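PDB 2VLA: restriction endonuclease r.bpuji from Bacillus pumilus, which binds its cognate DNA site through the N-terminal recognition domain described here, and as a whole enzyme probably cleaves DNA as a restriction endonuclease. Local coordinates for residues 43-48 with 64-69; 112-117 with 271-276; 11-16 with 211-216. All blocks are in the same frame, centred on the assembly; numbering follows the deposited sequence.

From the N terminus, the first segment to take part is 11-16, an extended loop ahead of helix 22-36. It waits almost 200 residues for its partner on helix 203-219, and the long loop closed by interaction 3 holds all of interaction 1, in which segments 43-48 and 64-69, 16 residues apart in sequence, bring helices 41-56 and 62-76 together. Interaction 2 opens after interaction 1 has closed: the loop following helix 102-112 meets helix 263-278 near the C-terminal end, so interactions 2 and 3 cross along the chain. These two also touch in space, Phe115 and Phe113 packing on residues 11-13 and Gln213. Interactions 1 and 3 both present side chains to the DNA.

Interaction 1: residues 43-48 with 64-69; sequences SFVKDF and TLDNHR. With nucleotides of chain C; nucleotides of chain B.
Arg69 lays its aliphatic chain across the ring of Phe48, with CG over one face at 3.6 Å from the ring centroid, a CH-pi contact. Phe48 CG lies anti to its backbone N (chi1 -178°), which carries the ring across to helix 62-76. Further out, Arg69 CD rests 3.7 Å from Phe44 CE2. A bend at chi3 (65°) turns the guanidinium so that its plane stands almost perpendicular to both rings, with Phe44 CE2 near its edge. The methyls of Val45 lie over one guanidinium face, CG1 coming within 3.6 Å of Arg69 NH1. The charged end is held by both helices: Arg69 NH1 makes a nearly straight hydrogen bond, part of a salt bridge, to Asp66 OD1 (2.8 Å) in the guanidinium plane, and Asn49 of helix 41-56 bonds to Arg69 and Asp66. Asn67 reads a base, its OD1 accepting a hydrogen bond from N4 of DC5 of chain B at 2.9 Å. His68 NE2 holds the DNA backbone, donating to OP1 of DC5 of chain C at 2.9 Å. The segments cross at 115°, with Phe44 and Phe48 packing on helix 22-36 and the Phe44 ring meeting Phe80 of strand 80-83 edge-to-face.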
# COMPACT_ATOMS: atom_id res chain seq x y z
N SER A 43 19.25 -19.84 6.85
CA SER A 43 18.91 -20.72 5.75
C SER A 43 17.94 -20.04 4.79
O SER A 43 18.01 -20.24 3.58
CB SER A 43 18.30 -22.01 6.29
OG SER A 43 19.24 -22.74 7.07
N PHE A 44 17.03 -19.25 5.35
CA PHE A 44 16.00 -18.58 4.54
C PHE A 44 16.62 -17.63 3.52
O PHE A 44 16.25 -17.64 2.35
CB PHE A 44 15.05 -17.80 5.44
CG PHE A 44 13.94 -17.10 4.70
CD1 PHE A 44 12.96 -17.83 4.05
CD2 PHE A 44 13.90 -15.73 4.63
CE1 PHE A 44 11.95 -17.19 3.36
CE2 PHE A 44 12.88 -15.08 3.95
CZ PHE A 44 11.92 -15.80 3.31
N VAL A 45 17.57 -16.83 3.97
CA VAL A 45 18.23 -15.86 3.09
C VAL A 45 18.88 -16.56 1.92
O VAL A 45 18.69 -16.17 0.77
CB VAL A 45 19.29 -15.03 3.86
CG1 VAL A 45 20.11 -14.17 2.90
CG2 VAL A 45 18.60 -14.17 4.92
N LYS A 46 19.65 -17.60 2.20
CA LYS A 46 20.42 -18.27 1.17
C LYS A 46 19.51 -18.98 0.20
O LYS A 46 19.65 -18.84 -1.03
CB LYS A 46 21.40 -19.27 1.80
CG LYS A 46 22.10 -20.19 0.80
N ASP A 47 18.56 -19.73 0.74
CA ASP A 47 17.69 -20.56 -0.07
C ASP A 47 16.71 -19.72 -0.90
O ASP A 47 16.42 -20.04 -2.05
CB ASP A 47 16.93 -21.55 0.82
CG ASP A 47 17.85 -22.62 1.42
OD1 ASP A 47 18.96 -22.83 0.87
OD2 ASP A 47 17.46 -23.23 2.43
N PHE A 48 16.21 -18.64 -0.31
CA PHE A 48 15.33 -17.75 -1.04
C PHE A 48 16.07 -17.15 -2.25
O PHE A 48 15.58 -17.20 -3.37
CB PHE A 48 14.82 -16.63 -0.13
CG PHE A 48 13.87 -15.69 -0.81
CD1 PHE A 48 14.36 -14.65 -1.59
CD2 PHE A 48 12.49 -15.84 -0.66
CE1 PHE A 48 13.49 -13.78 -2.23
CE2 PHE A 48 11.62 -14.98 -1.30
CZ PHE A 48 12.12 -13.95 -2.08
N THR A 64 20.06 -6.79 -4.98
CA THR A 64 18.74 -6.82 -5.59
C THR A 64 17.93 -7.99 -5.09
O THR A 64 16.76 -7.84 -4.76
CB THR A 64 18.88 -6.86 -7.12
OG1 THR A 64 19.46 -5.63 -7.52
CG2 THR A 64 17.56 -7.08 -7.82
N LEU A 65 18.56 -9.16 -5.02
CA LEU A 65 17.87 -10.33 -4.48
C LEU A 65 17.41 -10.08 -3.03
O LEU A 65 16.26 -10.37 -2.67
CB LEU A 65 18.79 -11.57 -4.55
CG LEU A 65 19.17 -12.05 -5.96
CD1 LEU A 65 20.29 -13.07 -5.87
CD2 LEU A 65 17.95 -12.64 -6.65
N ASP A 66 18.31 -9.55 -2.20
CA ASP A 66 17.99 -9.23 -0.83
C ASP A 66 16.83 -8.23 -0.77
O ASP A 66 15.90 -8.39 0.03
CB ASP A 66 19.22 -8.60 -0.13
CG ASP A 66 20.31 -9.62 0.21
OD1 ASP A 66 20.03 -10.83 0.27
OD2 ASP A 66 21.45 -9.18 0.48
N ASN A 67 16.86 -7.22 -1.61
CA ASN A 67 15.82 -6.21 -1.59
C ASN A 67 14.46 -6.80 -2.00
O ASN A 67 13.42 -6.47 -1.39
CB ASN A 67 16.17 -5.01 -2.49
CG ASN A 67 17.26 -4.10 -1.90
OD1 ASN A 67 17.57 -4.15 -0.70
ND2 ASN A 67 17.75 -3.20 -2.72
N HIS A 68 14.44 -7.66 -3.01
CA HIS A 68 13.20 -8.37 -3.32
C HIS A 68 12.68 -9.09 -2.06
O HIS A 68 11.48 -9.04 -1.73
CB HIS A 68 13.40 -9.39 -4.46
CG HIS A 68 13.23 -8.82 -5.82
ND1 HIS A 68 12.11 -9.07 -6.58
CD2 HIS A 68 14.07 -8.09 -6.60
CE1 HIS A 68 12.26 -8.50 -7.77
NE2 HIS A 68 13.43 -7.88 -7.79
N ARG A 69 13.57 -9.81 -1.40
CA ARG A 69 13.17 -10.63 -0.27
C ARG A 69 12.60 -9.78 0.84
O ARG A 69 11.51 -10.07 1.38
CB ARG A 69 14.36 -11.42 0.27
CG ARG A 69 13.97 -12.52 1.20
CD ARG A 69 15.17 -13.24 1.77
NE ARG A 69 15.95 -12.36 2.60
CZ ARG A 69 17.13 -11.85 2.26
NH1 ARG A 69 17.69 -12.19 1.12
NH2 ARG A 69 17.74 -10.99 3.08
P DC C 5 14.80 -5.09 -9.77
OP1 DC C 5 14.37 -6.45 -10.10
OP2 DC C 5 14.64 -4.68 -8.36
O5' DC C 5 16.33 -4.84 -10.20
C5' DC C 5 16.73 -4.70 -11.59
C4' DC C 5 17.94 -3.81 -11.59
O4' DC C 5 17.52 -2.44 -11.27
C3' DC C 5 18.97 -4.20 -10.53
O3' DC C 5 20.27 -4.15 -11.15
C2' DC C 5 18.86 -3.15 -9.45
C1' DC C 5 18.27 -1.96 -10.16
N1 DC C 5 17.26 -1.16 -9.36
C2 DC C 5 17.32 0.22 -9.43
O2 DC C 5 18.26 0.79 -10.03
N3 DC C 5 16.38 0.97 -8.77
C4 DC C 5 15.38 0.34 -8.17
N4 DC C 5 14.45 1.10 -7.57
C5 DC C 5 15.30 -1.05 -8.10
C6 DC C 5 16.23 -1.78 -8.73
P DG C 6 21.55 -4.85 -10.49
OP1 DG C 6 22.56 -4.99 -11.60
OP2 DG C 6 21.16 -6.04 -9.71
O5' DG C 6 22.04 -3.75 -9.42
C5' DG C 6 22.51 -2.52 -9.86
C4' DG C 6 22.67 -1.59 -8.71
O4' DG C 6 21.33 -1.25 -8.25
C3' DG C 6 23.39 -2.14 -7.47
O3' DG C 6 24.13 -1.10 -6.87
C2' DG C 6 22.24 -2.52 -6.55
C1' DG C 6 21.28 -1.37 -6.84
N9 DG C 6 19.91 -1.52 -6.39
C8 DG C 6 19.24 -2.67 -6.12
N7 DG C 6 18.02 -2.45 -5.69
C5 DG C 6 17.89 -1.08 -5.68
C6 DG C 6 16.82 -0.24 -5.30
O6 DG C 6 15.71 -0.61 -4.87
N1 DG C 6 17.13 1.10 -5.43
C2 DG C 6 18.33 1.60 -5.90
N2 DG C 6 18.42 2.93 -5.98
N3 DG C 6 19.34 0.82 -6.26
C4 DG C 6 19.06 -0.49 -6.11
P DC B 5 13.04 -3.97 4.92
OP1 DC B 5 12.66 -5.13 5.75
OP2 DC B 5 13.13 -4.14 3.46
O5' DC B 5 12.09 -2.75 5.34
C5' DC B 5 11.57 -1.86 4.39
C4' DC B 5 12.07 -0.46 4.63
O4' DC B 5 13.52 -0.43 4.50
C3' DC B 5 11.55 0.57 3.66
O3' DC B 5 11.54 1.86 4.28
C2' DC B 5 12.59 0.43 2.54
C1' DC B 5 13.86 0.38 3.39
N1 DC B 5 15.02 -0.18 2.68
C2 DC B 5 16.16 0.60 2.47
O2 DC B 5 16.20 1.76 2.94
N3 DC B 5 17.21 0.06 1.78
C4 DC B 5 17.13 -1.17 1.30
N4 DC B 5 18.19 -1.66 0.63
C5 DC B 5 15.99 -1.98 1.48
C6 DC B 5 14.96 -1.45 2.18

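Interaction 2: residues 112-117 with 271-276; sequences KFQFPN and KDWQQY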
# COMPACT_ATOMS: atom_id res chain seq x y z
N LYS A 112 -6.07 -4.26 4.12
CA LYS A 112 -5.24 -4.17 5.31
C LYS A 112 -4.32 -2.96 5.37
O LYS A 112 -3.84 -2.60 6.45
CB LYS A 112 -4.41 -5.44 5.47
CG LYS A 112 -5.25 -6.68 5.72
CD LYS A 112 -5.42 -6.99 7.17
CE LYS A 112 -5.99 -8.39 7.38
NZ LYS A 112 -4.92 -9.43 7.58
N PHE A 113 -4.02 -2.36 4.23
CA PHE A 113 -3.06 -1.27 4.18
C PHE A 113 -3.56 -0.11 5.04
O PHE A 113 -4.78 0.15 5.11
CB PHE A 113 -2.84 -0.80 2.72
CG PHE A 113 -1.36 -0.69 2.31
CD1 PHE A 113 -0.53 0.25 2.85
CD2 PHE A 113 -0.86 -1.52 1.35
CE1 PHE A 113 0.79 0.35 2.44
CE2 PHE A 113 0.44 -1.39 0.92
CZ PHE A 113 1.25 -0.47 1.46
N GLN A 114 -2.63 0.63 5.61
CA GLN A 114 -2.94 1.82 6.33
C GLN A 114 -1.71 2.66 6.47
O GLN A 114 -0.58 2.16 6.24
CB GLN A 114 -3.47 1.46 7.73
CG GLN A 114 -2.54 0.54 8.47
CD GLN A 114 -2.91 0.41 9.94
OE1 GLN A 114 -3.86 -0.30 10.29
NE2 GLN A 114 -2.16 1.07 10.81
N PHE A 115 -1.89 3.92 6.87
CA PHE A 115 -0.80 4.74 7.39
C PHE A 115 -1.21 5.17 8.81
O PHE A 115 -2.38 5.48 9.05
CB PHE A 115 -0.61 6.00 6.56
CG PHE A 115 -0.28 5.75 5.09
CD1 PHE A 115 0.89 5.07 4.70
CD2 PHE A 115 -1.11 6.23 4.12
CE1 PHE A 115 1.22 4.92 3.30
CE2 PHE A 115 -0.77 6.08 2.73
CZ PHE A 115 0.39 5.40 2.36
N PRO A 116 -0.26 5.16 9.76
CA PRO A 116 1.11 4.68 9.62
C PRO A 116 1.14 3.17 9.56
O PRO A 116 0.12 2.51 9.77
CB PRO A 116 1.81 5.18 10.93
CG PRO A 116 0.82 6.11 11.58
CD PRO A 116 -0.52 5.64 11.13
N ASN A 117 2.32 2.62 9.28
CA ASN A 117 2.49 1.21 9.24
C ASN A 117 3.92 0.79 9.57
O ASN A 117 4.82 1.63 9.72
CB ASN A 117 2.05 0.67 7.87
CG ASN A 117 2.91 1.21 6.73
OD1 ASN A 117 4.13 1.03 6.75
ND2 ASN A 117 2.28 1.92 5.77
N LYS A 271 7.08 -6.25 14.71
CA LYS A 271 6.60 -7.62 14.80
C LYS A 271 5.08 -7.68 14.78
O LYS A 271 4.48 -8.49 14.06
CB LYS A 271 7.12 -8.29 16.08
CG LYS A 271 6.84 -9.78 16.13
N ASP A 272 4.44 -6.81 15.58
CA ASP A 272 3.00 -6.76 15.65
C ASP A 272 2.41 -6.30 14.31
O ASP A 272 1.36 -6.80 13.89
CB ASP A 272 2.55 -5.79 16.74
CG ASP A 272 2.97 -6.23 18.14
OD1 ASP A 272 3.28 -7.42 18.34
OD2 ASP A 272 2.94 -5.38 19.04
N TRP A 273 3.07 -5.34 13.66
CA TRP A 273 2.59 -4.92 12.33
C TRP A 273 2.57 -6.11 11.37
O TRP A 273 1.60 -6.33 10.65
CB TRP A 273 3.45 -3.79 11.74
CG TRP A 273 3.18 -3.67 10.25
CD1 TRP A 273 3.93 -4.21 9.23
CD2 TRP A 273 2.03 -3.11 9.64
NE1 TRP A 273 3.32 -3.98 8.02
CE2 TRP A 273 2.14 -3.32 8.24
CE3 TRP A 273 0.90 -2.43 10.13
CZ2 TRP A 273 1.20 -2.87 7.36
CZ3 TRP A 273 -0.04 -2.00 9.27
CH2 TRP A 273 0.09 -2.24 7.89
N GLN A 274 3.63 -6.89 11.36
CA GLN A 274 3.73 -7.98 10.40
C GLN A 274 2.64 -9.04 10.65
O GLN A 274 2.07 -9.60 9.71
CB GLN A 274 5.11 -8.62 10.41
CG GLN A 274 5.39 -9.55 9.22
CD GLN A 274 5.58 -8.79 7.91
OE1 GLN A 274 5.63 -7.56 7.90
NE2 GLN A 274 5.72 -9.53 6.80
N GLN A 275 2.32 -9.27 11.92
CA GLN A 275 1.27 -10.21 12.29
C GLN A 275 -0.12 -9.72 11.87
O GLN A 275 -0.96 -10.51 11.43
CB GLN A 275 1.29 -10.46 13.81
CG GLN A 275 0.10 -11.28 14.32
CD GLN A 275 0.07 -12.70 13.77
OE1 GLN A 275 1.11 -13.31 13.53
NE2 GLN A 275 -1.14 -13.24 13.59
N TYR A 276 -0.37 -8.43 12.05
CA TYR A 276 -1.61 -7.83 11.58
C TYR A 276 -1.74 -7.92 10.05
O TYR A 276 -2.77 -8.33 9.52
CB TYR A 276 -1.70 -6.36 12.03
CG TYR A 276 -2.63 -5.56 11.19
CD1 TYR A 276 -4.00 -5.71 11.30
CD2 TYR A 276 -2.15 -4.69 10.24
CE1 TYR A 276 -4.85 -5.01 10.47
CE2 TYR A 276 -2.98 -4.00 9.41
CZ TYR A 276 -4.32 -4.17 9.50
OH TYR A 276 -5.15 -3.48 8.66
O HOH W 1 -5.22 -9.03 10.45
O HOH W 2 -6.36 -0.54 9.03
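The backbone of 112-117 leaves helix 102-112 at Phe113 and runs on as an irregular loop with a cis peptide before Pro116, passing helix segment 271-276 with Asn117 CA 6.9 Å from Trp273 CA. Trp273 and Tyr276, one helical turn apart, carry the helix side. Asn117 CB sits over the six-membered ring of Trp273, 3.6 Å from its centroid and 15° off the normal, a CH-pi contact. Gln114 approaches the same indole at its edge, its CG lying 3.7 Å from Trp273 CZ3. Gln114 CG stands between backbone N and carbonyl carbon (chi1 53°), and with the chain extended beyond it this brings NE2 to Pro116 O, a 2.9 Å bond. Asn117 ND2 bonds in turn to Gln114 O, while its OD1 accepts from Met119 N. Tyr276 OH donates to Lys112 O at 2.7 Å, tilted 18° from the carbonyl plane. The Lys112 side chain runs past Tyr276 in the opposite direction and delivers NZ to Tyr276 O at 3.1 Å. A water bridges Gln114 OE1 and Tyr276 OH. Lys112 and Tyr276 therefore exchange side-chain-to-backbone bonds in both directions, and both amide nitrogens are held by loop carbonyls, with Phe253 O a second acceptor for Gln114. This chemistry implies a largely neutral, directional contact joining the loop to helix 263-278, with partly exposed Lys112 bringing the one charge, its NZ set against Tyr276 O.

Interaction 3: residues 11-16 with 211-216; sequences CTIIRG and REQLNY. With nucleotides of chain B; nucleotides of chain C.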
# COMPACT_ATOMS: atom_id res chain seq x y z
N CYS A 11 3.84 10.83 1.57
CA CYS A 11 3.58 9.68 2.40
C CYS A 11 3.74 8.41 1.55
O CYS A 11 2.83 8.02 0.84
CB CYS A 11 2.16 9.77 3.04
SG CYS A 11 1.79 8.54 4.24
N THR A 12 4.93 7.83 1.59
CA THR A 12 5.27 6.82 0.61
C THR A 12 4.79 5.44 0.99
O THR A 12 4.42 5.17 2.19
CB THR A 12 6.79 6.73 0.36
OG1 THR A 12 7.46 6.39 1.56
CG2 THR A 12 7.34 8.03 -0.15
N ILE A 13 4.79 4.56 -0.03
CA ILE A 13 4.84 3.14 0.17
C ILE A 13 6.11 2.64 -0.51
O ILE A 13 6.73 3.37 -1.29
CB ILE A 13 3.60 2.40 -0.38
CG1 ILE A 13 3.49 2.54 -1.91
CG2 ILE A 13 2.30 2.93 0.31
CD1 ILE A 13 2.70 1.44 -2.57
N ILE A 14 6.50 1.43 -0.18
CA ILE A 14 7.68 0.78 -0.73
C ILE A 14 7.60 0.78 -2.24
O ILE A 14 6.54 0.63 -2.84
CB ILE A 14 7.81 -0.65 -0.16
CG1 ILE A 14 8.35 -0.57 1.29
CG2 ILE A 14 8.72 -1.54 -1.05
CD1 ILE A 14 8.26 -1.84 2.04
N ARG A 15 8.75 1.05 -2.87
CA ARG A 15 8.83 1.13 -4.32
C ARG A 15 8.82 -0.27 -4.95
O ARG A 15 9.50 -1.16 -4.48
CB ARG A 15 10.08 1.91 -4.71
CG ARG A 15 10.18 2.22 -6.21
CD ARG A 15 11.23 3.29 -6.52
NE ARG A 15 10.79 4.60 -6.05
CZ ARG A 15 11.43 5.72 -6.27
NH1 ARG A 15 12.56 5.73 -6.98
NH2 ARG A 15 10.95 6.86 -5.82
N GLY A 16 8.00 -0.44 -5.98
CA GLY A 16 7.75 -1.77 -6.53
C GLY A 16 8.92 -2.42 -7.26
O GLY A 16 9.85 -1.73 -7.72
N ARG A 211 1.01 6.43 -7.87
CA ARG A 211 0.65 5.56 -8.96
C ARG A 211 0.59 4.10 -8.50
O ARG A 211 -0.31 3.36 -8.85
CB ARG A 211 1.65 5.70 -10.12
CG ARG A 211 1.50 4.64 -11.19
CD ARG A 211 0.08 4.62 -11.77
NE ARG A 211 -0.11 3.53 -12.72
CZ ARG A 211 -0.04 3.66 -14.04
NH1 ARG A 211 0.24 4.84 -14.57
NH2 ARG A 211 -0.25 2.61 -14.82
N GLU A 212 1.59 3.67 -7.75
CA GLU A 212 1.68 2.27 -7.37
C GLU A 212 0.61 1.82 -6.37
O GLU A 212 0.10 0.75 -6.47
CB GLU A 212 3.08 1.91 -6.92
CG GLU A 212 4.03 1.92 -8.14
CD GLU A 212 5.46 1.51 -7.86
OE1 GLU A 212 5.89 1.44 -6.71
OE2 GLU A 212 6.18 1.26 -8.88
N GLN A 213 0.20 2.71 -5.49
CA GLN A 213 -0.97 2.44 -4.68
C GLN A 213 -2.17 2.17 -5.59
O GLN A 213 -2.91 1.17 -5.42
CB GLN A 213 -1.23 3.59 -3.69
CG GLN A 213 -0.27 3.58 -2.51
CD GLN A 213 -0.46 4.75 -1.59
OE1 GLN A 213 -1.25 4.67 -0.62
NE2 GLN A 213 0.24 5.83 -1.84
N LEU A 214 -2.40 3.05 -6.57
CA LEU A 214 -3.48 2.84 -7.48
C LEU A 214 -3.32 1.50 -8.25
O LEU A 214 -4.28 0.82 -8.50
CB LEU A 214 -3.66 4.03 -8.44
CG LEU A 214 -4.08 5.31 -7.75
CD1 LEU A 214 -4.01 6.48 -8.69
CD2 LEU A 214 -5.46 5.18 -7.21
N ASN A 215 -2.08 1.18 -8.66
CA ASN A 215 -1.83 -0.11 -9.30
C ASN A 215 -2.34 -1.29 -8.49
O ASN A 215 -2.81 -2.27 -9.06
CB ASN A 215 -0.31 -0.31 -9.54
CG ASN A 215 0.24 0.47 -10.72
OD1 ASN A 215 -0.50 1.05 -11.51
ND2 ASN A 215 1.57 0.49 -10.81
N TYR A 216 -2.17 -1.26 -7.18
CA TYR A 216 -2.60 -2.39 -6.37
C TYR A 216 -4.13 -2.49 -6.34
O TYR A 216 -4.66 -3.56 -6.34
CB TYR A 216 -1.95 -2.36 -4.95
CG TYR A 216 -0.45 -2.47 -5.05
CD1 TYR A 216 0.13 -3.47 -5.81
CD2 TYR A 216 0.38 -1.51 -4.49
CE1 TYR A 216 1.49 -3.53 -6.00
CE2 TYR A 216 1.75 -1.56 -4.69
CZ TYR A 216 2.29 -2.59 -5.45
OH TYR A 216 3.67 -2.62 -5.72
P DC B 7 13.07 8.63 0.59
OP1 DC B 7 13.45 9.89 1.23
OP2 DC B 7 11.64 8.33 0.40
O5' DC B 7 13.76 8.48 -0.85
C5' DC B 7 15.14 8.76 -1.01
C4' DC B 7 15.60 8.43 -2.43
O4' DC B 7 15.58 6.98 -2.63
C3' DC B 7 14.71 8.98 -3.55
O3' DC B 7 15.55 9.46 -4.59
C2' DC B 7 13.97 7.77 -4.06
C1' DC B 7 15.03 6.72 -3.91
N1 DC B 7 14.63 5.30 -3.93
C2 DC B 7 15.50 4.38 -4.49
O2 DC B 7 16.54 4.79 -5.03
N3 DC B 7 15.17 3.07 -4.48
C4 DC B 7 14.06 2.68 -3.85
N4 DC B 7 13.76 1.39 -3.84
C5 DC B 7 13.17 3.61 -3.27
C6 DC B 7 13.48 4.90 -3.33
P DA C 4 8.45 -3.13 -11.53
OP1 DA C 4 8.00 -3.77 -12.71
OP2 DA C 4 7.67 -3.16 -10.27
O5' DA C 4 9.94 -3.47 -11.24
C5' DA C 4 10.81 -3.73 -12.37
C4' DA C 4 12.22 -3.29 -12.02
O4' DA C 4 12.33 -1.85 -12.02
C3' DA C 4 12.71 -3.74 -10.64
O3' DA C 4 14.09 -4.06 -10.74
C2' DA C 4 12.52 -2.48 -9.81
C1' DA C 4 12.92 -1.41 -10.80
N9 DA C 4 12.46 -0.08 -10.51
C8 DA C 4 11.27 0.29 -9.89
N7 DA C 4 11.12 1.58 -9.80
C5 DA C 4 12.25 2.13 -10.38
C6 DA C 4 12.68 3.43 -10.58
N6 DA C 4 12.03 4.54 -10.25
N1 DA C 4 13.88 3.59 -11.22
C2 DA C 4 14.59 2.49 -11.58
N3 DA C 4 14.28 1.23 -11.46
C4 DA C 4 13.08 1.10 -10.82
P DG B 8 15.42 10.92 -5.23
OP1 DG B 8 15.51 11.91 -4.16
OP2 DG B 8 14.26 10.98 -6.13
O5' DG B 8 16.71 10.94 -6.17
C5' DG B 8 18.00 10.80 -5.57
C4' DG B 8 18.98 10.20 -6.54
O4' DG B 8 18.64 8.81 -6.79
C3' DG B 8 19.04 10.85 -7.90
O3' DG B 8 20.40 10.83 -8.40
C2' DG B 8 18.06 10.00 -8.75
C1' DG B 8 18.26 8.61 -8.16
N9 DG B 8 17.11 7.72 -8.10
C8 DG B 8 15.85 8.01 -7.63
N7 DG B 8 15.05 6.99 -7.62
C5 DG B 8 15.86 5.94 -8.08
C6 DG B 8 15.57 4.57 -8.21
O6 DG B 8 14.53 3.97 -8.00
N1 DG B 8 16.68 3.84 -8.71
C2 DG B 8 17.92 4.37 -8.98
N2 DG B 8 18.86 3.50 -9.45
N3 DG B 8 18.20 5.66 -8.82
C4 DG B 8 17.14 6.37 -8.36
O HOH W 3 0.37 8.33 -0.31
O HOH W 4 6.16 3.20 -4.56
O HOH W 5 4.93 -0.42 -4.82
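Apolar packing centres on Ile13, whose CD1 lies 3.7 Å from Gln213 CG and meets the Tyr216 ring at its edge. The CG1 branch of Ile13 stands between the backbone N and carbonyl carbon (chi1 64°), leaving CG2 to rest against the flat amide of Gln213. The NE2 of that amide is held chiefly by His209 O of its own helix. The direct polar link is Gly16 N to Glu212 OE1, 2.9 Å long and bent to 151°, reaching the carboxylate on its syn side. Waters extend it: one donates to both Ile14 O and Glu212 OE1 and accepts from Tyr216 OH (2.7 Å), so the buried carboxylate oxygen is gripped by backbone and solvent. Another water joins Cys11 O to Gln213 NE2. DNA contacts come from the other side of the loop. Arg15 NH1 donates to both O6 (2.8 Å) and N7 (2.9 Å) of guanine DG8 of chain B, while C6 of cytosine DC7 of chain B lies over the guanidinium face. A leucine in place of Arg15 would probably leave the O6 and N7 of that guanine without their donor and weaken discrimination at this base pair. On the helix, Arg211 and Asn215 bind DNA phosphates. Arginine contacts to guanine O6 and N7 are familiar in major-groove recognition; here NH1 alone serves both acceptors through bent bonds, presented by an extended loop backed by helix 203-219 of the recognition domain.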